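PDB 3HE0: transcriptional regulator, TetR family from Vibrio parahaemolyticus, which probably binds regulatory DNA through an N-terminal helix-turn-helix domain and controls transcription, as TetR-family regulators generally do. Local coordinates for residues A[62-67]-A[125-130]; A[76-81]-A[131-136]; A[83-88]-A[185-190]; A[137-142]-A[150-155]. All blocks are in the same frame, centred on the assembly; numbering follows the deposited sequence.

Contact 3 is the buried one of the four, contact 4 is partly buried, and contacts 1 and 2 lie at the surface. Contact 1 joins helix 55-74 to helix 117-129 by apolar packing. Contacts 2 and 4 share helix 132-143, which meets the loop 76-81 through an amide and charges and meets 150-155 through a lysine, two asparagines and a phenylalanine; the two touch where Asp135 meets Asn152. Contact 3 ties helix 84-97 to helix 179-193 with aromatic rings, a salt bridge and a hydroxyl pair, and encloses contact 4 along the chain. Contacts 3 and 4 both reach the second subunit; contacts 1 and 2 do not.

Contact 1: A[62-67]-A[125-130]; sequences VRLNVA and ELERKM. With SO4 (sulfate ion), chain F.
Ala67 and Glu127 make the tight spot of this contact: the methyl CB of Ala67 lies 3.4 Å from Glu127 CG, against the aliphatic part of the glutamate. With CG anti to its carbonyl carbon (chi1 -64°) and the chain extended, Glu127 runs across this methyl and brings OE2 to 3.5 Å from the backbone O of Arg63. The selenomethionine Met130 closes in from the next turn, its SE 3.7 Å from Ala67 CB and its terminal CE 3.7 Å from the carbonyl O of Leu64. The two helix segments run nearly parallel, at 19°, with axes 9.9 Å apart. They belong to an all-helical TetR-type chain, in which helix 55-74 leads from the predicted DNA-binding region toward the C-terminal domain. Toward solvent the packing is sparser. Leu64 offers CD1 to CD1 of the exposed Leu126 at 4.0 Å, while CD2 of Leu64 rests near Leu126 CB and Glu127 CG. The guanidinium of Arg63 leads away and pairs with Glu60. Arg128 points away from helix 55-74; its NH1 has long, weak ion pairs with Asp135 and Glu153, and NE makes a weak hydrogen bond to O3 of a sulfate, probably from the crystallisation liquor.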
loop_
_atom_site.group_PDB
_atom_site.type_symbol
_atom_site.label_atom_id
_atom_site.label_comp_id
_atom_site.label_asym_id
_atom_site.label_seq_id
_atom_site.Cartn_x
_atom_site.Cartn_y
_atom_site.Cartn_z
ATOM N N VAL A 62 -17.169 -10.063 -0.693
ATOM C CA VAL A 62 -16.220 -9.576 -1.686
ATOM C C VAL A 62 -14.785 -9.562 -1.090
ATOM O O VAL A 62 -13.869 -10.152 -1.651
ATOM C CB VAL A 62 -16.652 -8.190 -2.263
ATOM C CG1 VAL A 62 -15.482 -7.466 -2.905
ATOM C CG2 VAL A 62 -17.788 -8.376 -3.277
ATOM N N ARG A 63 -14.615 -8.943 0.073
ATOM C CA ARG A 63 -13.269 -8.902 0.703
ATOM C C ARG A 63 -12.705 -10.298 0.837
ATOM O O ARG A 63 -11.534 -10.529 0.514
ATOM C CB ARG A 63 -13.284 -8.243 2.076
ATOM C CG ARG A 63 -13.717 -6.784 2.057
ATOM C CD ARG A 63 -13.789 -6.195 3.470
ATOM N NE ARG A 63 -14.540 -4.936 3.446
ATOM C CZ ARG A 63 -15.808 -4.777 3.845
ATOM N NH1 ARG A 63 -16.521 -5.783 4.380
ATOM N NH2 ARG A 63 -16.371 -3.578 3.726
ATOM N N LEU A 64 -13.529 -11.241 1.302
ATOM C CA LEU A 64 -13.003 -12.586 1.570
ATOM C C LEU A 64 -12.657 -13.260 0.275
ATOM O O LEU A 64 -11.656 -13.998 0.207
ATOM C CB LEU A 64 -13.981 -13.460 2.368
ATOM C CG LEU A 64 -14.208 -12.978 3.809
ATOM C CD1 LEU A 64 -15.288 -13.783 4.541
ATOM C CD2 LEU A 64 -12.866 -12.938 4.583
ATOM N N ASN A 65 -13.473 -13.017 -0.756
ATOM C CA ASN A 65 -13.244 -13.659 -2.033
ATOM C C ASN A 65 -11.957 -13.100 -2.710
ATOM O O ASN A 65 -11.152 -13.878 -3.279
ATOM C CB ASN A 65 -14.475 -13.500 -2.965
ATOM C CG ASN A 65 -14.236 -14.084 -4.355
ATOM O OD1 ASN A 65 -14.098 -15.288 -4.507
ATOM N ND2 ASN A 65 -14.203 -13.244 -5.362
ATOM N N VAL A 66 -11.777 -11.774 -2.638
ATOM C CA VAL A 66 -10.542 -11.137 -3.151
ATOM C C VAL A 66 -9.265 -11.668 -2.425
ATOM O O VAL A 66 -8.295 -12.096 -3.045
ATOM C CB VAL A 66 -10.633 -9.613 -3.050
ATOM C CG1 VAL A 66 -9.223 -8.977 -3.180
ATOM C CG2 VAL A 66 -11.608 -9.072 -4.121
ATOM N N ALA A 67 -9.320 -11.726 -1.115
ATOM C CA ALA A 67 -8.234 -12.334 -0.326
ATOM C C ALA A 67 -7.944 -13.784 -0.779
ATOM O O ALA A 67 -6.784 -14.213 -0.888
ATOM C CB ALA A 67 -8.565 -12.284 1.170
ATOM N N GLU A 125 -8.420 -12.312 10.410
ATOM C CA GLU A 125 -8.113 -13.701 10.825
ATOM C C GLU A 125 -8.432 -14.743 9.749
ATOM O O GLU A 125 -7.635 -15.653 9.509
ATOM C CB GLU A 125 -8.798 -14.065 12.158
ATOM C CG GLU A 125 -8.066 -15.175 12.971
ATOM C CD GLU A 125 -8.485 -15.250 14.469
ATOM O OE1 GLU A 125 -9.340 -16.112 14.822
ATOM O OE2 GLU A 125 -7.950 -14.464 15.300
ATOM N N LEU A 126 -9.579 -14.604 9.084
ATOM C CA LEU A 126 -9.948 -15.532 7.999
ATOM C C LEU A 126 -8.963 -15.435 6.824
ATOM O O LEU A 126 -8.605 -16.439 6.208
ATOM C CB LEU A 126 -11.398 -15.299 7.517
ATOM C CG LEU A 126 -12.538 -15.813 8.421
ATOM C CD1 LEU A 126 -13.898 -15.481 7.830
ATOM C CD2 LEU A 126 -12.437 -17.320 8.685
ATOM N N GLU A 127 -8.504 -14.232 6.535
ATOM C CA GLU A 127 -7.560 -14.044 5.423
ATOM C C GLU A 127 -6.169 -14.650 5.692
ATOM O O GLU A 127 -5.532 -15.179 4.777
ATOM C CB GLU A 127 -7.473 -12.558 5.046
ATOM C CG GLU A 127 -8.825 -12.033 4.515
ATOM C CD GLU A 127 -8.836 -10.543 4.177
ATOM O OE1 GLU A 127 -7.827 -9.853 4.459
ATOM O OE2 GLU A 127 -9.867 -10.070 3.609
ATOM N N ARG A 128 -5.715 -14.625 6.945
ATOM C CA ARG A 128 -4.384 -15.145 7.269
ATOM C C ARG A 128 -4.311 -16.638 6.956
ATOM O O ARG A 128 -3.416 -17.081 6.238
ATOM C CB ARG A 128 -4.020 -14.878 8.726
ATOM C CG ARG A 128 -2.557 -14.540 8.935
ATOM C CD ARG A 128 -1.728 -15.781 9.206
ATOM N NE ARG A 128 -0.288 -15.514 9.295
ATOM C CZ ARG A 128 0.354 -15.066 10.379
ATOM N NH1 ARG A 128 1.669 -14.896 10.335
ATOM N NH2 ARG A 128 -0.295 -14.785 11.503
ATOM N N LYS A 129 -5.281 -17.395 7.450
ATOM C CA LYS A 129 -5.383 -18.824 7.137
ATOM C C LYS A 129 -5.156 -19.189 5.652
ATOM O O LYS A 129 -4.652 -20.273 5.345
ATOM C CB LYS A 129 -6.745 -19.358 7.596
ATOM C CG LYS A 129 -6.903 -19.349 9.107
ATOM C CD LYS A 129 -8.236 -19.918 9.571
ATOM C CE LYS A 129 -8.331 -19.857 11.096
ATOM N NZ LYS A 129 -9.319 -20.818 11.652
HETATM N N MSE A 130 -5.499 -18.286 4.739
HETATM C CA MSE A 130 -5.353 -18.541 3.300
HETATM C C MSE A 130 -3.905 -18.561 2.774
HETATM O O MSE A 130 -3.668 -19.034 1.678
HETATM C CB MSE A 130 -6.145 -17.500 2.513
HETATM C CG MSE A 130 -7.607 -17.416 2.880
HETATM SE SE MSE A 130 -8.536 -15.884 2.090
HETATM C CE MSE A 130 -10.272 -16.057 2.996
HETATM S S SO4 F . 1.777 -13.939 6.674
HETATM O O1 SO4 F . 1.663 -13.205 5.404
HETATM O O2 SO4 F . 2.495 -13.164 7.681
HETATM O O3 SO4 F . 0.424 -14.212 7.151
HETATM O O4 SO4 F . 2.506 -15.194 6.489
#

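Contact 2: A[76-81]-A[131-136]; sequences AGVNDD and FAQVDR
Gln133 reaches from its helix to the loop 76-81 and spends its amide nitrogen on two acceptors. NE2 donates to Asp80 OD1 at 2.8 Å, with an N-H...O angle of 134°; the donor approaches from above the carboxylate plane, and the oxygen is itself tilted from the amide plane. A second, weak bond runs from NE2 to the backbone O of Val78 at 3.4 Å, so one nitrogen bridges a side chain and a carbonyl of the same loop. The other amide atom, OE1, rests against Val78 CB at 3.6 Å. One turn along the helix, Arg136 meets the second carboxylate oxygen: Asp80 OD2 lies 3.0 Å from Arg136 CD and 3.4 Å from Arg136 NE. This salt bridge is one of charge alone, because OD2 stands well out of the guanidinium plane and no N-H points at it. The loop connects helix 55-74 and helix 84-97 of this helical TetR-type fold, and the contact fastens that connection to the first turns of helix 132-143. With CG anti to the carbonyl carbon (chi1 -56°), the Asp80 carboxylate is directed at the helix, one oxygen to each of Gln133 and Arg136. Further out, Val78 packs on Arg87 and Met91 of helix 84-97, and Gln133 also touches Met91. At the helix start, Gln75 OE1 accepts weak hydrogen bonds from Gln133 N and Val134 N.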
loop_
_atom_site.group_PDB
_atom_site.type_symbol
_atom_site.label_atom_id
_atom_site.label_comp_id
_atom_site.label_asym_id
_atom_site.label_seq_id
_atom_site.Cartn_x
_atom_site.Cartn_y
_atom_site.Cartn_z
ATOM N N ALA A 76 0.781 -19.587 -6.514
ATOM C CA ALA A 76 0.667 -20.391 -7.723
ATOM C C ALA A 76 2.036 -20.918 -8.128
ATOM O O ALA A 76 3.015 -20.178 -8.139
ATOM C CB ALA A 76 0.029 -19.575 -8.868
ATOM N N GLY A 77 2.103 -22.207 -8.417
ATOM C CA GLY A 77 3.336 -22.843 -8.816
ATOM C C GLY A 77 4.293 -23.164 -7.692
ATOM O O GLY A 77 5.380 -23.668 -7.939
ATOM N N VAL A 78 3.935 -22.862 -6.451
ATOM C CA VAL A 78 4.831 -23.204 -5.354
ATOM C C VAL A 78 4.607 -24.654 -4.970
ATOM O O VAL A 78 3.472 -25.079 -4.824
ATOM C CB VAL A 78 4.584 -22.334 -4.125
ATOM C CG1 VAL A 78 5.493 -22.753 -2.992
ATOM C CG2 VAL A 78 4.789 -20.886 -4.479
ATOM N N ASN A 79 5.669 -25.427 -4.810
ATOM C CA ASN A 79 5.531 -26.636 -4.009
ATOM C C ASN A 79 6.605 -26.720 -2.958
ATOM O O ASN A 79 7.744 -26.248 -3.149
ATOM C CB ASN A 79 5.423 -27.915 -4.852
ATOM C CG ASN A 79 6.730 -28.351 -5.433
ATOM O OD1 ASN A 79 7.718 -28.514 -4.724
ATOM N ND2 ASN A 79 6.738 -28.596 -6.741
ATOM N N ASP A 80 6.234 -27.327 -1.836
ATOM C CA ASP A 80 7.085 -27.323 -0.657
ATOM C C ASP A 80 8.311 -28.209 -0.831
ATOM O O ASP A 80 9.194 -28.178 0.019
ATOM C CB ASP A 80 6.275 -27.690 0.591
ATOM C CG ASP A 80 5.060 -26.766 0.794
ATOM O OD1 ASP A 80 4.975 -25.691 0.144
ATOM O OD2 ASP A 80 4.178 -27.120 1.603
ATOM N N ASP A 81 8.374 -28.970 -1.932
ATOM C CA ASP A 81 9.605 -29.662 -2.332
ATOM C C ASP A 81 10.724 -28.744 -2.815
ATOM O O ASP A 81 11.894 -29.065 -2.629
ATOM C CB ASP A 81 9.320 -30.684 -3.429
ATOM C CG ASP A 81 8.429 -31.812 -2.956
ATOM O OD1 ASP A 81 7.683 -31.615 -1.964
ATOM O OD2 ASP A 81 8.481 -32.896 -3.578
ATOM N N PHE A 131 -2.944 -18.051 3.535
ATOM C CA PHE A 131 -1.543 -17.968 3.073
ATOM C C PHE A 131 -0.663 -19.050 3.706
ATOM O O PHE A 131 0.443 -18.780 4.167
ATOM C CB PHE A 131 -0.988 -16.557 3.348
ATOM C CG PHE A 131 -1.640 -15.503 2.517
ATOM C CD1 PHE A 131 -1.177 -15.221 1.245
ATOM C CD2 PHE A 131 -2.767 -14.841 2.969
ATOM C CE1 PHE A 131 -1.817 -14.275 0.434
ATOM C CE2 PHE A 131 -3.419 -13.886 2.160
ATOM C CZ PHE A 131 -2.926 -13.606 0.894
ATOM N N ALA A 132 -1.167 -20.288 3.716
ATOM C CA ALA A 132 -0.509 -21.377 4.434
ATOM C C ALA A 132 0.898 -21.675 3.914
ATOM O O ALA A 132 1.803 -21.963 4.705
ATOM C CB ALA A 132 -1.399 -22.667 4.425
ATOM N N GLN A 133 1.096 -21.593 2.596
ATOM C CA GLN A 133 2.434 -21.800 2.040
ATOM C C GLN A 133 3.395 -20.641 2.349
ATOM O O GLN A 133 4.595 -20.861 2.428
ATOM C CB GLN A 133 2.388 -22.114 0.539
ATOM C CG GLN A 133 1.888 -23.533 0.217
ATOM C CD GLN A 133 2.116 -23.891 -1.240
ATOM O OE1 GLN A 133 1.650 -23.191 -2.143
ATOM N NE2 GLN A 133 2.844 -24.976 -1.481
ATOM N N VAL A 134 2.898 -19.429 2.591
ATOM C CA VAL A 134 3.823 -18.319 2.962
ATOM C C VAL A 134 4.347 -18.594 4.374
ATOM O O VAL A 134 5.543 -18.463 4.673
ATOM C CB VAL A 134 3.143 -16.930 2.906
ATOM C CG1 VAL A 134 4.103 -15.819 3.362
ATOM C CG2 VAL A 134 2.642 -16.659 1.503
ATOM N N ASP A 135 3.443 -19.017 5.248
ATOM C CA ASP A 135 3.848 -19.353 6.607
ATOM C C ASP A 135 4.803 -20.509 6.641
ATOM O O ASP A 135 5.737 -20.515 7.448
ATOM C CB ASP A 135 2.644 -19.657 7.469
ATOM C CG ASP A 135 1.933 -18.409 7.896
ATOM O OD1 ASP A 135 2.583 -17.434 8.388
ATOM O OD2 ASP A 135 0.709 -18.410 7.727
ATOM N N ARG A 136 4.583 -21.486 5.772
ATOM C CA ARG A 136 5.428 -22.678 5.782
ATOM C C ARG A 136 6.845 -22.324 5.343
ATOM O O ARG A 136 7.820 -22.771 5.975
ATOM C CB ARG A 136 4.852 -23.790 4.914
ATOM C CG ARG A 136 5.328 -25.165 5.339
ATOM C CD ARG A 136 4.798 -26.215 4.382
ATOM N NE ARG A 136 4.763 -27.573 4.937
ATOM C CZ ARG A 136 3.876 -28.026 5.837
ATOM N NH1 ARG A 136 3.937 -29.300 6.252
ATOM N NH2 ARG A 136 2.931 -27.220 6.336
#

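Contact 3: A[83-88]-A[185-190]; sequences PLKERY and AIEASW. Unlike the reference sequence in segment 83-88: Arg87 (reference Cys).
Lys85 lies along the indole of Trp190, and each carbon of its side chain finds something there. CB sits 3.7 Å from Trp190 CH2, at the far end of the six-membered ring. CG stands almost squarely over that ring, a CH-pi contact 3.9 Å from its centroid and 6° off the normal. CD moves on over the same face to Trp190 CE2, at 3.7 Å, and CE comes up to the carboxylate of Glu187. NZ ends the path with a hydrogen bond to Glu187 OE1 on its syn lone pair at 2.8 Å, a weaker one to OE2, and an off-centre cation-pi contact with the five-membered ring. The extended chain keeps CB to NZ along the indole face. Trp190 in turn sets its edge against the face of Tyr88, a T-shaped pair with planes at 60°. Tyr88 OH donates to Ser189 OG at 2.6 Å, and Ser189 OG in turn donates to Ile186 O, 2.9 Å away. Ser189 also packs on Leu158 of the second subunit. Helices 84-97 and 179-193 of the C-terminal domain are thus joined by a buried Tyr88-Ser189 bond and, at the more exposed rim, by a salt bridge in which Glu187 probably largely offsets the lysine charge.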
loop_
_atom_site.group_PDB
_atom_site.type_symbol
_atom_site.label_atom_id
_atom_site.label_comp_id
_atom_site.label_asym_id
_atom_site.label_seq_id
_atom_site.Cartn_x
_atom_site.Cartn_y
_atom_site.Cartn_z
ATOM N N PRO A 83 13.529 -25.774 -3.084
ATOM C CA PRO A 83 14.335 -25.100 -2.071
ATOM C C PRO A 83 13.701 -23.778 -1.613
ATOM O O PRO A 83 12.865 -23.211 -2.321
ATOM C CB PRO A 83 15.670 -24.852 -2.784
ATOM C CG PRO A 83 15.711 -25.865 -3.840
ATOM C CD PRO A 83 14.302 -26.031 -4.304
ATOM N N LEU A 84 14.098 -23.318 -0.426
ATOM C CA LEU A 84 13.486 -22.148 0.204
ATOM C C LEU A 84 13.511 -20.970 -0.743
ATOM O O LEU A 84 12.476 -20.388 -1.037
ATOM C CB LEU A 84 14.231 -21.750 1.489
ATOM C CG LEU A 84 13.819 -22.374 2.823
ATOM C CD1 LEU A 84 14.511 -21.604 3.891
ATOM C CD2 LEU A 84 12.331 -22.363 3.048
ATOM N N LYS A 85 14.706 -20.648 -1.237
ATOM C CA LYS A 85 14.895 -19.433 -2.029
ATOM C C LYS A 85 14.090 -19.429 -3.323
ATOM O O LYS A 85 13.697 -18.372 -3.805
ATOM C CB LYS A 85 16.366 -19.167 -2.315
ATOM C CG LYS A 85 16.657 -17.751 -2.837
ATOM C CD LYS A 85 18.140 -17.418 -2.663
ATOM C CE LYS A 85 18.567 -16.129 -3.317
ATOM N NZ LYS A 85 19.963 -15.841 -2.909
ATOM N N GLU A 86 13.806 -20.605 -3.854
ATOM C CA GLU A 86 13.071 -20.715 -5.090
ATOM C C GLU A 86 11.606 -20.542 -4.823
ATOM O O GLU A 86 10.892 -19.935 -5.624
ATOM C CB GLU A 86 13.338 -22.080 -5.760
ATOM C CG GLU A 86 12.566 -22.290 -7.060
ATOM C CD GLU A 86 12.631 -21.054 -8.003
ATOM O OE1 GLU A 86 13.719 -20.426 -8.162
ATOM O OE2 GLU A 86 11.567 -20.698 -8.568
ATOM N N ARG A 87 11.130 -21.116 -3.721
ATOM C CA ARG A 87 9.761 -20.818 -3.300
ATOM C C ARG A 87 9.608 -19.302 -3.079
ATOM O O ARG A 87 8.626 -18.711 -3.496
ATOM C CB ARG A 87 9.390 -21.574 -2.026
ATOM C CG ARG A 87 9.239 -23.065 -2.222
ATOM C CD ARG A 87 8.735 -23.716 -0.966
ATOM N NE ARG A 87 9.835 -24.283 -0.213
ATOM C CZ ARG A 87 9.828 -24.510 1.100
ATOM N NH1 ARG A 87 10.896 -25.044 1.667
ATOM N NH2 ARG A 87 8.785 -24.205 1.857
ATOM N N TYR A 88 10.590 -18.694 -2.436
ATOM C CA TYR A 88 10.554 -17.253 -2.194
ATOM C C TYR A 88 10.463 -16.492 -3.523
ATOM O O TYR A 88 9.585 -15.647 -3.704
ATOM C CB TYR A 88 11.764 -16.806 -1.375
ATOM C CG TYR A 88 11.802 -15.313 -1.153
ATOM C CD1 TYR A 88 11.084 -14.727 -0.130
ATOM C CD2 TYR A 88 12.524 -14.484 -1.990
ATOM C CE1 TYR A 88 11.101 -13.335 0.057
ATOM C CE2 TYR A 88 12.557 -13.090 -1.794
ATOM C CZ TYR A 88 11.841 -12.537 -0.777
ATOM O OH TYR A 88 11.859 -11.178 -0.586
ATOM N N ALA A 185 16.502 -6.653 -7.081
ATOM C CA ALA A 185 15.452 -6.379 -6.085
ATOM C C ALA A 185 15.037 -7.617 -5.279
ATOM O O ALA A 185 14.855 -7.524 -4.043
ATOM C CB ALA A 185 14.218 -5.740 -6.734
ATOM N N ILE A 186 14.878 -8.765 -5.946
ATOM C CA ILE A 186 14.513 -10.002 -5.250
ATOM C C ILE A 186 15.596 -10.353 -4.230
ATOM O O ILE A 186 15.305 -10.663 -3.059
ATOM C CB ILE A 186 14.335 -11.184 -6.223
ATOM C CG1 ILE A 186 13.111 -10.980 -7.147
ATOM C CG2 ILE A 186 14.232 -12.472 -5.448
ATOM C CD1 ILE A 186 13.069 -11.964 -8.423
ATOM N N GLU A 187 16.854 -10.243 -4.658
ATOM C CA GLU A 187 17.966 -10.564 -3.787
ATOM C C GLU A 187 18.062 -9.638 -2.593
ATOM O O GLU A 187 18.392 -10.094 -1.494
ATOM C CB GLU A 187 19.292 -10.548 -4.537
ATOM C CG GLU A 187 19.417 -11.697 -5.526
ATOM C CD GLU A 187 19.587 -13.066 -4.861
ATOM O OE1 GLU A 187 19.820 -13.140 -3.615
ATOM O OE2 GLU A 187 19.512 -14.068 -5.612
ATOM N N ALA A 188 17.792 -8.346 -2.804
ATOM C CA ALA A 188 17.895 -7.369 -1.733
ATOM C C ALA A 188 16.831 -7.624 -0.656
ATOM O O ALA A 188 17.099 -7.502 0.554
ATOM C CB ALA A 188 17.801 -5.935 -2.269
ATOM N N SER A 189 15.624 -7.963 -1.103
ATOM C CA SER A 189 14.533 -8.274 -0.186
ATOM C C SER A 189 14.822 -9.562 0.596
ATOM O O SER A 189 14.498 -9.643 1.772
ATOM C CB SER A 189 13.176 -8.300 -0.915
ATOM O OG SER A 189 13.080 -9.319 -1.882
ATOM N N TRP A 190 15.450 -10.549 -0.037
ATOM C CA TRP A 190 15.913 -11.759 0.640
ATOM C C TRP A 190 16.909 -11.376 1.755
ATOM O O TRP A 190 16.824 -11.909 2.861
ATOM C CB TRP A 190 16.576 -12.664 -0.383
ATOM C CG TRP A 190 17.120 -13.928 0.082
ATOM C CD1 TRP A 190 18.442 -14.222 0.250
ATOM C CD2 TRP A 190 16.400 -15.143 0.367
ATOM N NE1 TRP A 190 18.589 -15.521 0.632
ATOM C CE2 TRP A 190 17.352 -16.107 0.731
ATOM C CE3 TRP A 190 15.054 -15.488 0.375
ATOM C CZ2 TRP A 190 17.007 -17.415 1.084
ATOM C CZ3 TRP A 190 14.695 -16.793 0.734
ATOM C CH2 TRP A 190 15.670 -17.737 1.075
#

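Contact 4: A[137-142]-A[150-155]; sequences LFNQGK and LDNEVL
Phe138 packs against Leu155 and Asn152 where helix 132-143 meets the start of helix 152-158, two consecutive helices of the all-helical C-terminal domain of this TetR-type regulator. Leu155 CB stands over the centre of the Phe138 ring, 3.9 Å from the centroid and 10° off its normal, a CH-pi contact. Phe138 CB lies 3.4 Å from Asn152 OD1, and Phe138 and Leu155 both pack on Ile193 of helix 179-193. Next, Asn139 OD1 accepts from Asn152 ND2 at 3.0 Å in a fairly straight bond (154°); Asn139 OD1 lies near the amide plane of Asn152, whereas the donor sits above the carbonyl plane of Asn139. Asn152 ND2 also serves Asp135, and its OD1 accepts from Lys142, all three partners lying on helix 132-143. Last comes Lys142, one turn beyond Phe138. A bend at chi3 (-79°) carries its ammonium across to 150-155. Asp151 is the N-cap there: its OD2 accepts from Glu153 N at 2.6 Å. Beyond the cap, Glu153 forms a salt bridge with Lys169 of the second subunit. Lys142 NZ, which also hydrogen-bonds a glycerol, probably from the crystallisation liquor, donates to Leu150 O at 2.9 Å and to Asn152 OD1 at 2.7 Å, tilted from both carbonyl planes.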
loop_
_atom_site.group_PDB
_atom_site.type_symbol
_atom_site.label_atom_id
_atom_site.label_comp_id
_atom_site.label_asym_id
_atom_site.label_seq_id
_atom_site.Cartn_x
_atom_site.Cartn_y
_atom_site.Cartn_z
ATOM N N LEU A 137 6.955 -21.481 4.310
ATOM C CA LEU A 137 8.240 -20.901 3.916
ATOM C C LEU A 137 8.959 -20.252 5.116
ATOM O O LEU A 137 10.104 -20.585 5.437
ATOM C CB LEU A 137 8.052 -19.865 2.797
ATOM C CG LEU A 137 9.295 -19.038 2.445
ATOM C CD1 LEU A 137 10.374 -19.858 1.730
ATOM C CD2 LEU A 137 8.951 -17.865 1.596
ATOM N N PHE A 138 8.300 -19.309 5.765
ATOM C CA PHE A 138 8.966 -18.541 6.834
ATOM C C PHE A 138 9.267 -19.467 8.048
ATOM O O PHE A 138 10.360 -19.403 8.639
ATOM C CB PHE A 138 8.113 -17.348 7.261
ATOM C CG PHE A 138 8.044 -16.220 6.249
ATOM C CD1 PHE A 138 9.184 -15.758 5.580
ATOM C CD2 PHE A 138 6.836 -15.594 5.975
ATOM C CE1 PHE A 138 9.098 -14.727 4.649
ATOM C CE2 PHE A 138 6.759 -14.529 5.050
ATOM C CZ PHE A 138 7.881 -14.107 4.397
ATOM N N ASN A 139 8.330 -20.353 8.391
ATOM C CA ASN A 139 8.560 -21.296 9.496
ATOM C C ASN A 139 9.713 -22.209 9.199
ATOM O O ASN A 139 10.583 -22.407 10.049
ATOM C CB ASN A 139 7.322 -22.130 9.826
ATOM C CG ASN A 139 6.209 -21.299 10.422
ATOM O OD1 ASN A 139 6.447 -20.243 11.023
ATOM N ND2 ASN A 139 4.991 -21.771 10.268
ATOM N N GLN A 140 9.754 -22.730 7.984
ATOM C CA GLN A 140 10.802 -23.647 7.615
ATOM C C GLN A 140 12.153 -22.955 7.605
ATOM O O GLN A 140 13.145 -23.470 8.152
ATOM C CB GLN A 140 10.502 -24.256 6.258
ATOM C CG GLN A 140 11.446 -25.347 5.914
ATOM C CD GLN A 140 11.049 -26.097 4.670
ATOM O OE1 GLN A 140 9.895 -26.026 4.219
ATOM N NE2 GLN A 140 12.010 -26.819 4.092
ATOM N N GLY A 141 12.178 -21.768 7.023
ATOM C CA GLY A 141 13.366 -20.952 7.031
ATOM C C GLY A 141 13.895 -20.673 8.411
ATOM O O GLY A 141 15.104 -20.709 8.612
ATOM N N LYS A 142 13.006 -20.361 9.354
ATOM C CA LYS A 142 13.427 -20.076 10.729
ATOM C C LYS A 142 13.910 -21.361 11.375
ATOM O O LYS A 142 14.935 -21.356 12.039
ATOM C CB LYS A 142 12.307 -19.425 11.566
ATOM C CG LYS A 142 12.072 -17.938 11.258
ATOM C CD LYS A 142 11.002 -17.320 12.157
ATOM C CE LYS A 142 9.587 -17.639 11.725
ATOM N NZ LYS A 142 8.565 -16.962 12.588
ATOM N N LEU A 150 11.837 -13.635 13.467
ATOM C CA LEU A 150 10.852 -12.591 13.686
ATOM C C LEU A 150 9.522 -13.217 13.380
ATOM O O LEU A 150 9.467 -14.211 12.651
ATOM C CB LEU A 150 11.153 -11.382 12.771
ATOM C CG LEU A 150 12.514 -10.692 12.994
ATOM C CD1 LEU A 150 12.755 -9.558 11.980
ATOM C CD2 LEU A 150 12.675 -10.142 14.435
ATOM N N ASP A 151 8.450 -12.666 13.919
ATOM C CA ASP A 151 7.111 -13.141 13.553
ATOM C C ASP A 151 6.958 -13.125 12.040
ATOM O O ASP A 151 7.499 -12.215 11.365
ATOM C CB ASP A 151 6.029 -12.232 14.161
ATOM C CG ASP A 151 4.591 -12.750 13.896
ATOM O OD1 ASP A 151 4.066 -13.500 14.752
ATOM O OD2 ASP A 151 3.994 -12.437 12.823
ATOM N N ASN A 152 6.192 -14.088 11.521
ATOM C CA ASN A 152 5.932 -14.180 10.087
ATOM C C ASN A 152 5.286 -12.910 9.513
ATOM O O ASN A 152 5.491 -12.586 8.356
ATOM C CB ASN A 152 5.060 -15.409 9.754
ATOM C CG ASN A 152 5.778 -16.734 9.994
ATOM O OD1 ASN A 152 6.930 -16.766 10.400
ATOM N ND2 ASN A 152 5.085 -17.837 9.736
ATOM N N GLU A 153 4.528 -12.187 10.327
ATOM C CA GLU A 153 3.955 -10.903 9.913
ATOM C C GLU A 153 5.029 -9.847 9.646
ATOM O O GLU A 153 4.880 -9.024 8.724
ATOM C CB GLU A 153 2.974 -10.368 10.972
ATOM C CG GLU A 153 1.601 -11.068 10.953
ATOM C CD GLU A 153 0.835 -10.849 9.638
ATOM O OE1 GLU A 153 0.964 -9.747 9.042
ATOM O OE2 GLU A 153 0.102 -11.783 9.192
ATOM N N VAL A 154 6.103 -9.886 10.443
ATOM C CA VAL A 154 7.219 -8.947 10.280
ATOM C C VAL A 154 8.047 -9.381 9.057
ATOM O O VAL A 154 8.364 -8.585 8.185
ATOM C CB VAL A 154 8.059 -8.878 11.549
ATOM C CG1 VAL A 154 9.325 -7.984 11.365
ATOM C CG2 VAL A 154 7.204 -8.388 12.715
ATOM N N LEU A 155 8.359 -10.669 8.964
ATOM C CA LEU A 155 9.087 -11.174 7.814
ATOM C C LEU A 155 8.329 -10.824 6.514
ATOM O O LEU A 155 8.919 -10.372 5.533
ATOM C CB LEU A 155 9.299 -12.684 7.947
ATOM C CG LEU A 155 10.192 -13.134 9.112
ATOM C CD1 LEU A 155 10.233 -14.674 9.171
ATOM C CD2 LEU A 155 11.603 -12.520 9.011
#